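Local coordinates for extracellular solute-binding protein, family 1 (Bifidobacterium longum subsp. infantis, PDB 6FTH) that probably binds human milk oligosaccharides outside the cell and hands them to an ABC transporter for uptake, at residues Lys108-Met113 with Gly135-Leu140; Asn200-Lys203 with Phe208-Tyr211. One frame throughout, in Å; residues are numbered along the deposited sequence.

Contact 1: residues Lys108-Met113 with Gly135-Leu140; sequences KDLDKM and GHMYAL
Leu110 and Met137 meet methyl to methyl, CD2 lying 4.3 Å from CE, with no hydrogen bond between the two segments. The thioether of Met137 reaches this point because its chain is extended at both of its first two torsions (chi1 176°, chi2 179°) and turns only at the last (chi3 67°), which swings CE toward the leucine. Deeper in, Met113 and Leu140 point at each other: the sulfur SD of Met113 sits 4.3 Å from CD1 of Leu140, while the CE of Met113 bends back to its own segment, 4.0 Å from CD2 of Leu110. These four side chains thus form one apolar layer, extended by Phe120 of helix 114-122 and Ala357 of helix 350-360.

At the outer end the character changes. Lys108, kinked twice along its chain, brings NZ within 4.2 Å of ND1 of His136, obliquely to the ring, too far for a bond. The ammonium is instead salt-bridged to Asp105, whose other carboxylate oxygen accepts a hydrogen bond from the backbone N-H of Met137.

The i to i+3 backbone bonds from Lys112 N to Asp109 O (3.1 Å) and from Met113 N to Leu110 O (2.9 Å) are those of a 3-10 turn, which runs to Lys112 and passes into Met113, the N-cap of helix 114-122. The geometry is that of a 3-10 turn packed beside the lead-in to strand 140-143, in the N-terminal lobe of a solute-binding protein fold.

Contact 2: residues Asn200-Lys203 with Phe208-Tyr211; sequences NIRK and FTYY
Both limbs of this contact belong to the long connection between strands 197-199 and 235-238, in the second lobe of the solute-binding protein fold, where Arg202 reaches across a tight loop to Tyr210 and Tyr211. The main interaction is edge-to-face: CD2 of Tyr211 stands over the centre of the guanidinium, 3.5 Å from Arg202 CZ, and CE2 of Tyr211 lies 4.0 Å from Arg202 NH2. The planes are 67° apart and the arginine lies at the edge of the tyrosine ring, so the rim, not the pi face, meets the cation; Arg202 also makes a cation-pi contact with Phe276 of helix 276-284. The arginine gets there with CG anti to its own carbonyl carbon (chi1 -77°) and a chain extended from CG to NE.

Its NH1 also donates to Tyr210 O at 3.0 Å, but the N-H...O angle of 124° marks the bond as weak. The stronger grip on that carbonyl is local: Thr209 OG1 donates to Tyr210 O over 2.8 Å, from above the carbonyl plane. A leucine in place of Arg202 would probably deprive Tyr210 O of its weak second donor and leave the Tyr211 edge and Phe276 without the flat cation that each meets.

Tyr211 is held on another side by Tyr210, whose CB sits over one face of its ring, and its backbone N is bonded to Gln153. Two waters complete the join. Water 1 takes the backbone N-H of Arg202 at 2.9 Å and donates to Tyr211 O at 2.6 Å. Water 2 gives one proton to Lys203 O at 2.8 Å and the other to Thr209 OG1 at 2.7 Å, leaving that hydroxyl both accepting from the water and donating to Tyr210 O.

From the N terminus, the chain reaches contact 1 first, at 108-113, then spends 21 residues, 16 of them helical, on helices 114-122 and 124-130 before returning at 135-140 to close that loop. Leu140 leads into strand 140-143 and is hydrogen-bonded through its backbone to Arg340 and Phe341 of strand 339-343, so contact 1 ties the two ends of the helical excursion together beside that strand of the first lobe's sheet. Contact 2 opens only later, after strand 197-199, and closes a loop of just four residues in the second lobe. The two are therefore in series, neither nested nor crossed. Their centres lie 37 Å apart on opposite sides of the chain's centre, and their nearest atoms are about 16 Å apart.

Contact 1: residues Lys108-Met113 with Gly135-Leu140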
# COMPACT_ATOMS: atom_id res chain seq x y z
N LYS A 108 -2.97 -18.37 20.82
CA LYS A 108 -2.98 -19.08 22.10
C LYS A 108 -2.10 -18.41 23.15
O LYS A 108 -2.13 -18.84 24.31
CB LYS A 108 -2.47 -20.51 21.92
CG LYS A 108 -3.27 -21.37 20.93
CD LYS A 108 -4.72 -21.51 21.36
CE LYS A 108 -5.49 -22.47 20.45
NZ LYS A 108 -5.60 -21.94 19.05
N ASP A 109 -1.32 -17.40 22.76
CA ASP A 109 -0.31 -16.80 23.62
C ASP A 109 -0.64 -15.36 24.00
O ASP A 109 0.22 -14.66 24.54
CB ASP A 109 1.05 -16.82 22.91
CG ASP A 109 1.58 -18.22 22.68
OD1 ASP A 109 1.25 -19.11 23.50
OD2 ASP A 109 2.33 -18.43 21.71
N LEU A 110 -1.86 -14.89 23.74
CA LEU A 110 -2.14 -13.47 23.91
C LEU A 110 -2.06 -13.01 25.36
O LEU A 110 -1.81 -11.83 25.60
CB LEU A 110 -3.48 -13.11 23.27
CG LEU A 110 -3.41 -12.94 21.74
CD1 LEU A 110 -4.82 -12.93 21.16
CD2 LEU A 110 -2.68 -11.67 21.38
N ASP A 111 -2.24 -13.91 26.33
CA ASP A 111 -2.16 -13.45 27.71
C ASP A 111 -0.74 -13.08 28.11
O ASP A 111 -0.55 -12.32 29.06
CB ASP A 111 -2.75 -14.49 28.67
CG ASP A 111 -4.26 -14.58 28.57
OD1 ASP A 111 -4.92 -13.60 28.13
OD2 ASP A 111 -4.80 -15.65 28.93
N LYS A 112 0.26 -13.60 27.40
CA LYS A 112 1.64 -13.17 27.60
C LYS A 112 1.99 -11.92 26.79
O LYS A 112 3.13 -11.45 26.87
CB LYS A 112 2.62 -14.30 27.26
CG LYS A 112 2.41 -15.55 28.12
CD LYS A 112 3.50 -16.57 27.93
CE LYS A 112 3.05 -17.93 28.44
NZ LYS A 112 2.23 -17.80 29.68
N MET A 113 1.03 -11.38 26.04
CA MET A 113 1.26 -10.18 25.22
C MET A 113 0.16 -9.16 25.46
O MET A 113 -0.59 -8.80 24.54
CB MET A 113 1.34 -10.56 23.75
CG MET A 113 2.48 -11.50 23.43
SD MET A 113 2.62 -11.90 21.67
CE MET A 113 1.15 -12.88 21.39
N GLY A 135 -9.23 -19.28 13.39
CA GLY A 135 -8.79 -18.59 14.58
C GLY A 135 -7.30 -18.64 14.82
O GLY A 135 -6.84 -18.08 15.82
N HIS A 136 -6.53 -19.29 13.95
CA HIS A 136 -5.09 -19.31 14.14
C HIS A 136 -4.49 -17.99 13.67
O HIS A 136 -4.97 -17.36 12.73
CB HIS A 136 -4.44 -20.46 13.36
CG HIS A 136 -5.02 -21.80 13.67
ND1 HIS A 136 -5.61 -22.09 14.88
CD2 HIS A 136 -5.11 -22.93 12.93
CE1 HIS A 136 -6.04 -23.34 14.88
NE2 HIS A 136 -5.75 -23.87 13.70
N MET A 137 -3.43 -17.57 14.35
CA MET A 137 -2.70 -16.36 14.00
C MET A 137 -1.22 -16.66 14.12
O MET A 137 -0.71 -16.84 15.24
CB MET A 137 -3.09 -15.20 14.91
CG MET A 137 -2.29 -13.94 14.65
SD MET A 137 -2.82 -12.59 15.73
CE MET A 137 -2.31 -13.21 17.35
N TYR A 138 -0.52 -16.68 13.00
CA TYR A 138 0.90 -16.99 12.97
C TYR A 138 1.78 -15.76 12.75
O TYR A 138 3.01 -15.88 12.73
CB TYR A 138 1.20 -18.02 11.88
CG TYR A 138 0.42 -19.29 12.08
CD1 TYR A 138 0.78 -20.18 13.08
CD2 TYR A 138 -0.68 -19.58 11.29
CE1 TYR A 138 0.06 -21.34 13.29
CE2 TYR A 138 -1.41 -20.75 11.48
CZ TYR A 138 -1.03 -21.62 12.49
OH TYR A 138 -1.74 -22.78 12.71
N ALA A 139 1.17 -14.60 12.58
CA ALA A 139 1.90 -13.36 12.36
C ALA A 139 1.17 -12.26 13.11
O ALA A 139 -0.06 -12.29 13.23
CB ALA A 139 1.94 -12.98 10.88
N LEU A 140 1.93 -11.32 13.66
CA LEU A 140 1.31 -10.13 14.20
C LEU A 140 1.35 -9.01 13.17
O LEU A 140 2.32 -8.88 12.42
CB LEU A 140 2.04 -9.62 15.45
CG LEU A 140 2.17 -10.59 16.62
CD1 LEU A 140 2.84 -9.93 17.82
CD2 LEU A 140 0.79 -11.11 17.04

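Contact 2: residues Asn200-Lys203 with Phe208-Tyr211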
# COMPACT_ATOMS: atom_id res chain seq x y z
N ASN A 200 0.39 12.12 -16.88
CA ASN A 200 1.39 11.08 -16.90
C ASN A 200 0.90 9.88 -16.09
O ASN A 200 0.39 10.04 -14.98
CB ASN A 200 2.72 11.57 -16.35
CG ASN A 200 3.90 10.92 -17.05
OD1 ASN A 200 3.72 10.01 -17.86
ND2 ASN A 200 5.09 11.34 -16.71
N ILE A 201 1.06 8.69 -16.67
CA ILE A 201 0.64 7.45 -16.03
C ILE A 201 1.81 6.48 -16.05
O ILE A 201 2.67 6.51 -16.94
CB ILE A 201 -0.61 6.84 -16.70
CG1 ILE A 201 -0.41 6.64 -18.21
CG2 ILE A 201 -1.85 7.69 -16.43
CD1 ILE A 201 -1.47 5.74 -18.87
N ARG A 202 1.84 5.60 -15.05
CA ARG A 202 2.81 4.53 -14.93
C ARG A 202 2.52 3.41 -15.92
O ARG A 202 1.38 3.16 -16.29
CB ARG A 202 2.71 3.89 -13.55
CG ARG A 202 3.34 4.70 -12.43
CD ARG A 202 3.28 3.95 -11.09
NE ARG A 202 4.38 4.37 -10.21
CZ ARG A 202 4.74 3.74 -9.09
NH1 ARG A 202 4.09 2.66 -8.68
NH2 ARG A 202 5.77 4.19 -8.39
N LYS A 203 3.59 2.71 -16.31
CA LYS A 203 3.42 1.51 -17.11
C LYS A 203 2.74 0.44 -16.26
O LYS A 203 2.62 0.56 -15.05
CB LYS A 203 4.79 1.00 -17.60
CG LYS A 203 5.69 0.42 -16.50
CD LYS A 203 7.00 -0.14 -17.10
CE LYS A 203 6.81 -1.41 -17.89
NZ LYS A 203 6.39 -2.56 -17.01
N PHE A 208 -2.12 -4.68 -10.57
CA PHE A 208 -2.37 -3.24 -10.59
C PHE A 208 -1.63 -2.60 -9.42
O PHE A 208 -1.89 -2.93 -8.26
CB PHE A 208 -3.87 -2.95 -10.59
CG PHE A 208 -4.55 -3.52 -11.79
CD1 PHE A 208 -4.38 -2.94 -13.04
CD2 PHE A 208 -5.28 -4.69 -11.69
CE1 PHE A 208 -4.96 -3.48 -14.15
CE2 PHE A 208 -5.86 -5.25 -12.82
CZ PHE A 208 -5.70 -4.66 -14.05
N THR A 209 -0.67 -1.73 -9.75
CA THR A 209 0.31 -1.23 -8.79
C THR A 209 -0.23 -0.02 -8.03
O THR A 209 -1.27 0.55 -8.37
CB THR A 209 1.60 -0.82 -9.52
OG1 THR A 209 1.35 0.36 -10.29
CG2 THR A 209 2.08 -1.95 -10.47
N TYR A 210 0.52 0.40 -7.02
CA TYR A 210 0.31 1.73 -6.49
C TYR A 210 0.30 2.73 -7.64
O TYR A 210 1.07 2.61 -8.60
CB TYR A 210 1.43 2.11 -5.52
CG TYR A 210 1.20 1.69 -4.10
CD1 TYR A 210 1.03 0.34 -3.76
CD2 TYR A 210 1.16 2.63 -3.08
CE1 TYR A 210 0.83 -0.04 -2.45
CE2 TYR A 210 0.96 2.26 -1.75
CZ TYR A 210 0.79 0.92 -1.45
OH TYR A 210 0.59 0.55 -0.14
N TYR A 211 -0.60 3.69 -7.57
CA TYR A 211 -0.67 4.79 -8.52
C TYR A 211 -0.97 4.30 -9.94
O TYR A 211 -0.69 4.98 -10.92
CB TYR A 211 0.59 5.68 -8.48
CG TYR A 211 1.22 5.76 -7.08
CD1 TYR A 211 0.46 6.03 -5.96
CD2 TYR A 211 2.58 5.49 -6.90
CE1 TYR A 211 1.03 6.03 -4.69
CE2 TYR A 211 3.15 5.50 -5.64
CZ TYR A 211 2.37 5.77 -4.54
OH TYR A 211 2.90 5.77 -3.27
O HOH W 1 -0.23 6.24 -13.18
O HOH W 2 0.85 0.83 -12.92